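Local coordinates for protein abietadiene synthase, chloroplastic (Abies grandis, PDB 3S9V) that belongs to the plant terpene synthases, a predominantly helical protein that joins N-terminal helical domains to a C-terminal metal-binding terpene synthase domain, at residues A[101-106]-A[450-455]; A[142-147]-A[405-410]; A[375-380]-A[730-735]; A[698-703]-A[713-718]. One frame throughout, in Å; residues are numbered along the deposited sequence.

Contact 1 (A[101-106]-A[450-455])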
# COMPACT_ATOMS: atom_id res chain seq x y z
N ALA A 101 -20.91 -17.95 -13.30
CA ALA A 101 -21.34 -18.92 -14.30
C ALA A 101 -20.19 -19.76 -14.84
O ALA A 101 -20.25 -21.00 -14.78
CB ALA A 101 -22.07 -18.20 -15.44
N TYR A 102 -19.15 -19.12 -15.35
CA TYR A 102 -18.01 -19.85 -15.90
C TYR A 102 -17.48 -20.90 -14.93
O TYR A 102 -17.26 -22.05 -15.31
CB TYR A 102 -16.88 -18.89 -16.27
CG TYR A 102 -17.20 -17.99 -17.44
CD1 TYR A 102 -17.11 -16.61 -17.31
CD2 TYR A 102 -17.57 -18.52 -18.67
CE1 TYR A 102 -17.39 -15.76 -18.38
CE2 TYR A 102 -17.86 -17.68 -19.76
CZ TYR A 102 -17.76 -16.30 -19.60
OH TYR A 102 -18.03 -15.46 -20.65
N ASP A 103 -17.26 -20.49 -13.69
CA ASP A 103 -16.77 -21.36 -12.63
C ASP A 103 -17.65 -22.61 -12.50
O ASP A 103 -17.14 -23.73 -12.54
CB ASP A 103 -16.76 -20.56 -11.31
CG ASP A 103 -16.27 -21.36 -10.10
OD1 ASP A 103 -15.07 -21.75 -10.06
OD2 ASP A 103 -17.08 -21.60 -9.17
N ARG A 104 -18.96 -22.42 -12.35
CA ARG A 104 -19.87 -23.55 -12.20
C ARG A 104 -19.91 -24.52 -13.37
O ARG A 104 -19.86 -25.73 -13.17
CB ARG A 104 -21.29 -23.04 -11.90
CG ARG A 104 -21.41 -22.25 -10.60
CD ARG A 104 -20.88 -23.04 -9.40
NE ARG A 104 -20.96 -22.25 -8.18
CZ ARG A 104 -22.09 -21.92 -7.57
NH1 ARG A 104 -23.26 -22.31 -8.07
NH2 ARG A 104 -22.07 -21.18 -6.47
N ILE A 105 -20.01 -24.02 -14.60
CA ILE A 105 -20.05 -24.93 -15.75
C ILE A 105 -18.71 -25.62 -15.97
O ILE A 105 -18.68 -26.74 -16.47
CB ILE A 105 -20.45 -24.21 -17.07
CG1 ILE A 105 -19.47 -23.08 -17.37
CG2 ILE A 105 -21.86 -23.70 -16.97
CD1 ILE A 105 -19.71 -22.43 -18.71
N LEU A 106 -17.62 -24.96 -15.59
CA LEU A 106 -16.29 -25.55 -15.72
C LEU A 106 -16.16 -26.72 -14.76
O LEU A 106 -15.79 -27.82 -15.14
CB LEU A 106 -15.21 -24.51 -15.39
CG LEU A 106 -13.77 -25.03 -15.39
CD1 LEU A 106 -13.32 -25.24 -16.82
CD2 LEU A 106 -12.84 -24.04 -14.69
N LYS A 450 -7.89 -20.28 -12.07
CA LYS A 450 -8.40 -21.26 -13.00
C LYS A 450 -9.88 -21.39 -12.62
O LYS A 450 -10.74 -21.71 -13.44
CB LYS A 450 -7.68 -22.60 -12.79
CG LYS A 450 -8.17 -23.76 -13.66
CD LYS A 450 -7.76 -23.58 -15.12
CE LYS A 450 -6.26 -23.62 -15.29
NZ LYS A 450 -5.66 -24.90 -14.80
N THR A 451 -10.15 -21.14 -11.34
CA THR A 451 -11.50 -21.20 -10.78
C THR A 451 -11.64 -20.06 -9.78
O THR A 451 -10.69 -19.31 -9.55
CB THR A 451 -11.72 -22.51 -9.98
OG1 THR A 451 -10.90 -22.47 -8.80
CG2 THR A 451 -11.36 -23.74 -10.81
N VAL A 452 -12.82 -19.91 -9.20
CA VAL A 452 -13.01 -18.87 -8.19
C VAL A 452 -12.46 -19.43 -6.88
O VAL A 452 -12.80 -20.55 -6.48
CB VAL A 452 -14.50 -18.52 -7.98
CG1 VAL A 452 -14.65 -17.65 -6.74
CG2 VAL A 452 -15.05 -17.79 -9.19
N TYR A 453 -11.59 -18.68 -6.22
CA TYR A 453 -11.03 -19.16 -4.96
C TYR A 453 -11.10 -18.08 -3.89
O TYR A 453 -11.34 -16.91 -4.18
CB TYR A 453 -9.60 -19.68 -5.17
CG TYR A 453 -8.57 -18.64 -5.57
CD1 TYR A 453 -7.67 -18.14 -4.64
CD2 TYR A 453 -8.48 -18.18 -6.88
CE1 TYR A 453 -6.70 -17.22 -5.00
CE2 TYR A 453 -7.50 -17.25 -7.26
CZ TYR A 453 -6.61 -16.78 -6.31
OH TYR A 453 -5.61 -15.88 -6.63
N MET A 454 -10.91 -18.49 -2.64
CA MET A 454 -10.99 -17.56 -1.52
C MET A 454 -9.75 -17.62 -0.64
O MET A 454 -9.18 -18.68 -0.43
CB MET A 454 -12.22 -17.90 -0.68
CG MET A 454 -13.46 -18.21 -1.51
SD MET A 454 -14.87 -18.72 -0.53
CE MET A 454 -14.12 -19.87 0.60
N MET A 455 -9.33 -16.46 -0.14
CA MET A 455 -8.16 -16.41 0.72
C MET A 455 -8.56 -15.86 2.08
O MET A 455 -8.49 -14.65 2.32
CB MET A 455 -7.07 -15.55 0.08
CG MET A 455 -5.68 -16.21 0.09
SD MET A 455 -5.51 -17.58 -1.07
CE MET A 455 -5.71 -16.74 -2.42
O HOH W 1 -14.45 -22.67 -7.63

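Contact 2 (A[142-147]-A[405-410])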
# COMPACT_ATOMS: atom_id res chain seq x y z
N GLU A 142 -24.14 -13.39 -18.98
CA GLU A 142 -23.03 -13.42 -18.04
C GLU A 142 -21.79 -12.99 -18.82
O GLU A 142 -20.66 -13.18 -18.37
CB GLU A 142 -22.84 -14.84 -17.50
CG GLU A 142 -24.13 -15.49 -16.98
CD GLU A 142 -24.65 -14.84 -15.71
OE1 GLU A 142 -24.04 -15.03 -14.64
OE2 GLU A 142 -25.68 -14.13 -15.77
N ALA A 143 -22.01 -12.39 -19.98
CA ALA A 143 -20.94 -11.92 -20.86
C ALA A 143 -20.04 -10.86 -20.22
O ALA A 143 -18.84 -10.83 -20.48
CB ALA A 143 -21.54 -11.37 -22.16
N ASP A 144 -20.63 -10.01 -19.38
CA ASP A 144 -19.87 -8.95 -18.71
C ASP A 144 -19.05 -9.46 -17.53
O ASP A 144 -18.28 -8.70 -16.94
CB ASP A 144 -20.82 -7.85 -18.23
CG ASP A 144 -21.22 -6.90 -19.33
OD1 ASP A 144 -21.57 -7.37 -20.44
OD2 ASP A 144 -21.20 -5.67 -19.10
N SER A 145 -19.22 -10.73 -17.17
CA SER A 145 -18.47 -11.31 -16.07
C SER A 145 -17.06 -11.64 -16.59
O SER A 145 -16.85 -11.74 -17.80
CB SER A 145 -19.14 -12.58 -15.56
OG SER A 145 -19.04 -13.65 -16.49
N HIS A 146 -16.12 -11.80 -15.67
CA HIS A 146 -14.74 -12.09 -16.04
C HIS A 146 -14.48 -13.58 -16.28
O HIS A 146 -14.89 -14.43 -15.49
CB HIS A 146 -13.80 -11.56 -14.96
CG HIS A 146 -13.99 -10.11 -14.67
ND1 HIS A 146 -13.93 -9.14 -15.65
CD2 HIS A 146 -14.27 -9.46 -13.51
CE1 HIS A 146 -14.16 -7.95 -15.11
NE2 HIS A 146 -14.37 -8.12 -13.82
N ARG A 147 -13.79 -13.87 -17.37
CA ARG A 147 -13.45 -15.24 -17.75
C ARG A 147 -12.32 -15.77 -16.86
O ARG A 147 -11.30 -15.11 -16.70
CB ARG A 147 -12.98 -15.28 -19.21
CG ARG A 147 -13.98 -15.88 -20.19
CD ARG A 147 -13.41 -15.87 -21.61
NE ARG A 147 -14.22 -16.67 -22.54
CZ ARG A 147 -15.47 -16.38 -22.90
NH1 ARG A 147 -16.07 -15.30 -22.42
NH2 ARG A 147 -16.11 -17.18 -23.75
N ASP A 405 -17.97 -1.70 -9.22
CA ASP A 405 -18.44 -2.51 -10.35
C ASP A 405 -18.91 -3.88 -9.86
O ASP A 405 -18.14 -4.65 -9.28
CB ASP A 405 -17.32 -2.69 -11.38
CG ASP A 405 -17.78 -3.45 -12.61
OD1 ASP A 405 -18.08 -4.65 -12.50
OD2 ASP A 405 -17.85 -2.84 -13.70
N LYS A 406 -20.18 -4.18 -10.12
CA LYS A 406 -20.78 -5.43 -9.68
C LYS A 406 -20.15 -6.70 -10.26
O LYS A 406 -20.42 -7.80 -9.77
CB LYS A 406 -22.29 -5.43 -10.00
CG LYS A 406 -22.63 -5.53 -11.48
CD LYS A 406 -24.12 -5.77 -11.68
CE LYS A 406 -24.45 -6.10 -13.13
NZ LYS A 406 -25.88 -6.49 -13.34
N TRP A 407 -19.32 -6.54 -11.28
CA TRP A 407 -18.68 -7.69 -11.91
C TRP A 407 -17.25 -7.93 -11.42
O TRP A 407 -16.71 -9.02 -11.59
CB TRP A 407 -18.68 -7.54 -13.43
CG TRP A 407 -20.05 -7.51 -14.01
CD1 TRP A 407 -20.71 -6.42 -14.53
CD2 TRP A 407 -20.97 -8.61 -14.10
NE1 TRP A 407 -21.98 -6.78 -14.92
CE2 TRP A 407 -22.17 -8.12 -14.67
CE3 TRP A 407 -20.90 -9.96 -13.74
CZ2 TRP A 407 -23.28 -8.93 -14.89
CZ3 TRP A 407 -22.01 -10.77 -13.96
CH2 TRP A 407 -23.19 -10.25 -14.53
N ALA A 408 -16.65 -6.91 -10.81
CA ALA A 408 -15.29 -7.01 -10.31
C ALA A 408 -15.21 -7.86 -9.04
O ALA A 408 -16.16 -7.92 -8.26
CB ALA A 408 -14.72 -5.61 -10.05
N PHE A 409 -14.06 -8.50 -8.84
CA PHE A 409 -13.87 -9.33 -7.66
C PHE A 409 -13.39 -8.51 -6.46
O PHE A 409 -13.43 -8.99 -5.32
CB PHE A 409 -12.91 -10.48 -8.00
CG PHE A 409 -13.52 -11.53 -8.88
CD1 PHE A 409 -14.02 -11.19 -10.14
CD2 PHE A 409 -13.66 -12.84 -8.45
CE1 PHE A 409 -14.65 -12.15 -10.95
CE2 PHE A 409 -14.28 -13.81 -9.24
CZ PHE A 409 -14.78 -13.46 -10.49
N LYS A 410 -12.95 -7.29 -6.71
CA LYS A 410 -12.51 -6.36 -5.66
C LYS A 410 -13.71 -5.47 -5.35
O LYS A 410 -14.44 -5.08 -6.26
CB LYS A 410 -11.37 -5.47 -6.16
CG LYS A 410 -10.03 -6.15 -6.31
CD LYS A 410 -9.37 -6.33 -4.96
CE LYS A 410 -7.92 -6.77 -5.11
NZ LYS A 410 -7.25 -6.81 -3.79
O HOH W 2 -17.55 -11.25 -13.06

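Contact 3 (A[375-380]-A[730-735])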
# COMPACT_ATOMS: atom_id res chain seq x y z
N VAL A 375 8.40 4.50 -3.50
CA VAL A 375 9.35 4.34 -2.41
C VAL A 375 10.71 4.02 -3.00
O VAL A 375 11.28 2.94 -2.79
CB VAL A 375 8.90 3.21 -1.44
CG1 VAL A 375 9.73 3.25 -0.18
CG2 VAL A 375 7.42 3.39 -1.10
N SER A 376 11.24 4.99 -3.74
CA SER A 376 12.51 4.84 -4.42
C SER A 376 13.64 5.64 -3.80
O SER A 376 13.42 6.61 -3.06
CB SER A 376 12.35 5.27 -5.86
OG SER A 376 11.94 6.63 -5.90
N PHE A 377 14.86 5.22 -4.15
CA PHE A 377 16.08 5.86 -3.69
C PHE A 377 16.70 6.56 -4.89
O PHE A 377 16.37 6.25 -6.04
CB PHE A 377 17.06 4.82 -3.15
CG PHE A 377 16.54 4.05 -1.98
CD1 PHE A 377 15.49 4.56 -1.21
CD2 PHE A 377 17.11 2.84 -1.62
CE1 PHE A 377 15.03 3.86 -0.10
CE2 PHE A 377 16.65 2.14 -0.50
CZ PHE A 377 15.60 2.65 0.26
N PRO A 378 17.60 7.51 -4.64
CA PRO A 378 18.23 8.22 -5.76
C PRO A 378 18.95 7.25 -6.69
O PRO A 378 19.59 6.31 -6.23
CB PRO A 378 19.18 9.19 -5.07
CG PRO A 378 19.50 8.50 -3.76
CD PRO A 378 18.16 7.96 -3.35
N GLY A 379 18.81 7.49 -7.99
CA GLY A 379 19.47 6.65 -8.97
C GLY A 379 18.76 5.38 -9.38
O GLY A 379 19.29 4.61 -10.16
N GLU A 380 17.56 5.13 -8.86
CA GLU A 380 16.85 3.92 -9.25
C GLU A 380 15.94 4.22 -10.45
O GLU A 380 14.72 4.36 -10.31
CB GLU A 380 16.04 3.38 -8.07
CG GLU A 380 16.92 3.06 -6.87
CD GLU A 380 16.21 2.26 -5.79
OE1 GLU A 380 15.08 2.61 -5.42
OE2 GLU A 380 16.81 1.27 -5.31
N LEU A 730 15.36 11.68 0.85
CA LEU A 730 14.70 11.59 2.16
C LEU A 730 14.15 10.17 2.38
O LEU A 730 14.14 9.68 3.51
CB LEU A 730 13.56 12.61 2.25
CG LEU A 730 12.88 12.74 3.61
CD1 LEU A 730 13.92 13.13 4.66
CD2 LEU A 730 11.78 13.78 3.54
N ASN A 731 13.71 9.51 1.31
CA ASN A 731 13.22 8.14 1.45
C ASN A 731 14.35 7.26 1.96
O ASN A 731 14.18 6.50 2.91
CB ASN A 731 12.75 7.55 0.12
CG ASN A 731 11.38 8.02 -0.30
OD1 ASN A 731 10.52 8.28 0.54
ND2 ASN A 731 11.17 8.10 -1.61
N ARG A 732 15.50 7.36 1.30
CA ARG A 732 16.63 6.53 1.69
C ARG A 732 17.02 6.76 3.13
O ARG A 732 17.36 5.82 3.83
CB ARG A 732 17.84 6.78 0.78
CG ARG A 732 18.95 5.74 0.96
CD ARG A 732 20.06 5.91 -0.07
NE ARG A 732 20.59 7.27 -0.07
CZ ARG A 732 21.45 7.73 -0.97
NH1 ARG A 732 21.88 8.99 -0.90
NH2 ARG A 732 21.89 6.95 -1.95
N GLU A 733 16.96 8.01 3.58
CA GLU A 733 17.30 8.31 4.96
C GLU A 733 16.28 7.65 5.89
O GLU A 733 16.64 6.95 6.83
CB GLU A 733 17.31 9.82 5.21
CG GLU A 733 18.31 10.59 4.37
CD GLU A 733 19.74 10.21 4.67
OE1 GLU A 733 20.14 10.29 5.85
OE2 GLU A 733 20.46 9.83 3.72
N PHE A 734 15.00 7.88 5.61
CA PHE A 734 13.91 7.33 6.40
C PHE A 734 14.01 5.82 6.51
O PHE A 734 13.74 5.24 7.56
CB PHE A 734 12.57 7.70 5.77
CG PHE A 734 11.38 7.04 6.43
CD1 PHE A 734 11.02 7.38 7.73
CD2 PHE A 734 10.62 6.10 5.74
CE1 PHE A 734 9.91 6.78 8.35
CE2 PHE A 734 9.51 5.50 6.35
CZ PHE A 734 9.15 5.84 7.65
N VAL A 735 14.41 5.17 5.42
CA VAL A 735 14.51 3.73 5.41
C VAL A 735 15.82 3.15 5.93
O VAL A 735 15.80 2.23 6.73
CB VAL A 735 14.26 3.16 3.99
CG1 VAL A 735 14.56 1.68 3.95
CG2 VAL A 735 12.82 3.40 3.58
O HOH W 3 20.53 5.01 -3.36

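Contact 4 (A[698-703]-A[713-718])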
# COMPACT_ATOMS: atom_id res chain seq x y z
N SER A 698 12.19 34.41 -2.76
CA SER A 698 11.65 33.07 -2.61
C SER A 698 12.43 32.08 -3.45
O SER A 698 13.29 32.46 -4.25
CB SER A 698 10.17 33.03 -3.01
OG SER A 698 9.99 33.10 -4.42
N ALA A 699 12.15 30.79 -3.28
CA ALA A 699 12.84 29.78 -4.05
C ALA A 699 12.84 30.16 -5.53
O ALA A 699 13.90 30.37 -6.12
CB ALA A 699 12.18 28.43 -3.85
N ILE A 700 11.65 30.27 -6.13
CA ILE A 700 11.53 30.61 -7.54
C ILE A 700 12.16 31.95 -7.89
O ILE A 700 13.01 32.03 -8.78
CB ILE A 700 10.04 30.64 -8.00
CG1 ILE A 700 9.42 29.24 -7.87
CG2 ILE A 700 9.96 31.08 -9.45
CD1 ILE A 700 9.24 28.77 -6.45
N GLN A 701 11.76 33.00 -7.18
CA GLN A 701 12.28 34.35 -7.43
C GLN A 701 13.80 34.39 -7.43
O GLN A 701 14.42 35.02 -8.29
CB GLN A 701 11.74 35.32 -6.38
CG GLN A 701 10.23 35.48 -6.43
CD GLN A 701 9.69 36.41 -5.35
OE1 GLN A 701 9.76 36.11 -4.16
NE2 GLN A 701 9.14 37.55 -5.77
N CYS A 702 14.41 33.71 -6.45
CA CYS A 702 15.86 33.68 -6.32
C CYS A 702 16.52 32.88 -7.44
O CYS A 702 17.58 33.28 -7.94
CB CYS A 702 16.25 33.09 -4.97
SG CYS A 702 15.84 34.15 -3.55
N TYR A 703 15.91 31.77 -7.82
CA TYR A 703 16.50 30.95 -8.87
C TYR A 703 16.51 31.75 -10.16
O TYR A 703 17.45 31.68 -10.95
CB TYR A 703 15.70 29.66 -9.08
CG TYR A 703 16.43 28.69 -9.98
CD1 TYR A 703 17.65 28.14 -9.59
CD2 TYR A 703 15.94 28.36 -11.24
CE1 TYR A 703 18.36 27.30 -10.43
CE2 TYR A 703 16.65 27.51 -12.10
CZ TYR A 703 17.86 26.99 -11.68
OH TYR A 703 18.58 26.15 -12.50
N GLU A 713 8.63 29.40 -16.32
CA GLU A 713 8.12 28.04 -16.20
C GLU A 713 9.28 27.07 -15.97
O GLU A 713 9.20 26.19 -15.11
CB GLU A 713 7.35 27.65 -17.47
CG GLU A 713 6.70 26.26 -17.43
CD GLU A 713 7.65 25.14 -17.80
OE1 GLU A 713 7.23 23.96 -17.76
OE2 GLU A 713 8.82 25.43 -18.15
N GLU A 714 10.36 27.26 -16.72
CA GLU A 714 11.55 26.41 -16.62
C GLU A 714 12.10 26.40 -15.19
O GLU A 714 12.70 25.41 -14.75
CB GLU A 714 12.64 26.93 -17.57
CG GLU A 714 13.77 25.95 -17.84
CD GLU A 714 13.38 24.85 -18.81
OE1 GLU A 714 12.40 24.12 -18.52
OE2 GLU A 714 14.04 24.71 -19.86
N ALA A 715 11.90 27.51 -14.48
CA ALA A 715 12.35 27.65 -13.10
C ALA A 715 11.46 26.84 -12.18
O ALA A 715 11.92 25.88 -11.55
CB ALA A 715 12.33 29.13 -12.69
N LEU A 716 10.19 27.22 -12.09
CA LEU A 716 9.24 26.51 -11.25
C LEU A 716 9.48 25.01 -11.38
O LEU A 716 9.56 24.29 -10.38
CB LEU A 716 7.80 26.85 -11.67
CG LEU A 716 6.66 26.28 -10.83
CD1 LEU A 716 6.75 26.79 -9.40
CD2 LEU A 716 5.32 26.68 -11.46
N GLN A 717 9.61 24.56 -12.62
CA GLN A 717 9.86 23.15 -12.88
C GLN A 717 11.17 22.69 -12.25
O GLN A 717 11.23 21.64 -11.62
CB GLN A 717 9.87 22.86 -14.38
CG GLN A 717 10.35 21.46 -14.72
CD GLN A 717 10.10 21.08 -16.17
OE1 GLN A 717 10.41 21.83 -17.09
NE2 GLN A 717 9.54 19.89 -16.37
N HIS A 718 12.23 23.47 -12.43
CA HIS A 718 13.52 23.10 -11.86
C HIS A 718 13.42 22.93 -10.34
O HIS A 718 14.01 22.01 -9.77
CB HIS A 718 14.58 24.15 -12.20
CG HIS A 718 15.88 23.94 -11.49
ND1 HIS A 718 16.24 24.65 -10.36
CD2 HIS A 718 16.88 23.06 -11.71
CE1 HIS A 718 17.40 24.22 -9.92
NE2 HIS A 718 17.82 23.25 -10.72

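Contact 1 (A[101-106]-A[450-455])
Asp103 and Val452 show how one carboxylate can tie a helix to a short strand. The aspartate side chain leaves helix 101-117 toward the segment 450-455 and crosses that of Val452 at about a right angle. With CG anti to the backbone N (chi1 180°), the carboxylate is carried across to the backbone of the other segment, where Val452 N donates to Asp103 OD1 over 3.0 Å. The N-H points almost straight at the oxygen, at 177°, yet it arrives from well above the carboxylate plane. The same oxygen also accepts from a water, 2.7 Å from Asp103 OD1, which gives its other hydrogen to Val452 O. Direct and bridged bonds thus hold both polar backbone atoms of Val452 to a single carboxylate oxygen. Around this grip the contacts are van der Waals: Val452 CG2 lies 3.9 Å from Asp103 CB, and Thr451 CB lies against Asp103 OD1. One turn further on, Leu106 CD2 sits 3.4 Å from Lys450 O and more loosely beside Thr451 CG2, the leucine crossing the threonine nearly perpendicularly. The ammonium of Lys450 is engaged by Glu207, in a salt bridge, and by the carbonyl of Tyr204. The whole contact is buried. Helix 56-62 packs on Leu106, Lys450 and Thr451 through Tyr57, helix 151-164 covers Ile105 and Leu106, and strand 452-453 pairs with strand 447-448 in a small antiparallel hairpin.

Contact 2 (A[142-147]-A[405-410])
Aromatic contacts dominate the meeting of Trp407 with the turn formed by residues 142-145. Asp144 CB stands over the five-membered ring of the indole, 3.8 Å from its centroid and 17° off the normal, a CH-pi contact; Asp144 O and Ser145 N lie over the same face. Further along the indole, Ser145 CB comes to 3.6 Å from Trp407 CE3. The aliphatic chain of Lys406 covers the opposite face, so the ring is sandwiched. His146 and Phe409 meet differently, edge against edge: His146 CD2 is 3.7 Å from Phe409 CE1, each near the other's ring plane, while the two side chains slide past each other in opposite directions.

The polar link across the interface is made by water, which accepts from His146 N and donates to Trp407 O, 2.8 Å away. Within the segments, polar bonds shape the two type I turns. Glu142 O takes bonds from both Ser145 N and Ser145 OG, the hydroxyl swung back over its own backbone (chi1 70°). In the other turn Trp407 N donates to Asp405 OD1 at 2.6 Å, forming an Asx turn at the residue that carries the indole.

This is a surface contact between two interhelical loops. Strand 447-448 meets it through Leu448, which touches His146 and Phe409, while helix 101-117 lies behind Glu142 and Ser145.

Contact 3 (A[375-380]-A[730-735])
Phe377 and Arg732 form the centre of the first shell. The aliphatic part of the arginine lies over one face of the phenyl ring, Arg732 CG standing 4.2 Å from the Phe377 centroid and only 10° off the normal, a CH-pi contact. Val735 CG1 meets Phe377 CZ at the ring edge, at 4.0 Å. Beyond the ring the arginine chain bends at chi3 (54°), which brings its guanidinium over to Pro378, whose CG rests on one guanidinium face, 3.4 Å from Arg732 NH2. That nitrogen also donates to a water which in turn donates to Pro378 O. On the other flank Asn731 ND2 donates to Ser376 O over 3.1 Å, reaching a lone pair in the carbonyl plane with the acceptor close to the amide plane.

The second shell positions these groups. Trp425 and His426 both donate to Asn731 OD1, fixing the rotation of the amide so that its nitrogen faces Ser376. The loop is shaped by a type II turn from Phe377 to Glu380, and Phe377 N donates to Glu380 OE1, 2.9 Å away; Arg331 salt-bridges that same carboxylate oxygen and makes a cation-pi contact with Phe377.

The loop joins helix 363-373 to helix 381-397, with helix 320-332 behind Val375. Helix 712-736, which carries the partner residues, is itself packed against helices 669-693 and 741-757.

Contact 4 (A[698-703]-A[713-718])
Tyr703 reaches from helix 699-706 to His718 on helix 712-736; Ala715 meets its near edge and His718 covers one face out to the hydroxyl. CB leaves the backbone toward the opposing helix, with CG anti to the backbone N (chi1 -170°), which extends the ring across the gap. At the near end, Tyr703 CD2 meets Ala715 CB at 4.0 Å, the methyl lying at the ring edge. Further out, Tyr703 CE1 approaches His718 CE1 and Tyr703 CE2 approaches His718 ND1, and CZ lies closest to the imidazole, 3.1 Å from His718 ND1. The hydroxyl oxygen ends over the centre of the His718 ring. The two rings form an offset stack, with centroids 4.0 Å apart and planes inclined by 12°. Beside the stack, Ile700 CG1 packs on Leu716 CD1 at 3.9 Å, while Ser698 N-caps its helix by accepting from Gln701 N. Tyr687 of helix 669-693 touches Ile700, and Thr684 touches Leu716. The segment axes approach to 9.3 Å at 123°, an oblique, partly antiparallel crossing. The arrangement is that of two consecutive helices joined by a short connection and packed obliquely, here within the all-helical metal-binding domain of the terpene synthase family.

Overall arrangement
Contacts 1 and 2 form one continuous patch: their centres are 12 Å apart and they meet directly, Tyr102 of the first packing on Ser145 and His146 of the second, with contact 2 nested inside the loop closed by contact 1. Contacts 3 and 4 lie on the other side of the chain's centre from contact 1 and share helix 712-736, with centres about 24 Å apart; contact 4 is nested within the loop closed by contact 3. Contact 3 alternates along the chain with contacts 1 and 2, linking the N-terminal terpene synthase family region to the helix of contact 4. Centres of contacts 1 and 4 are about 56 Å apart, on opposite sides of the chain's centre.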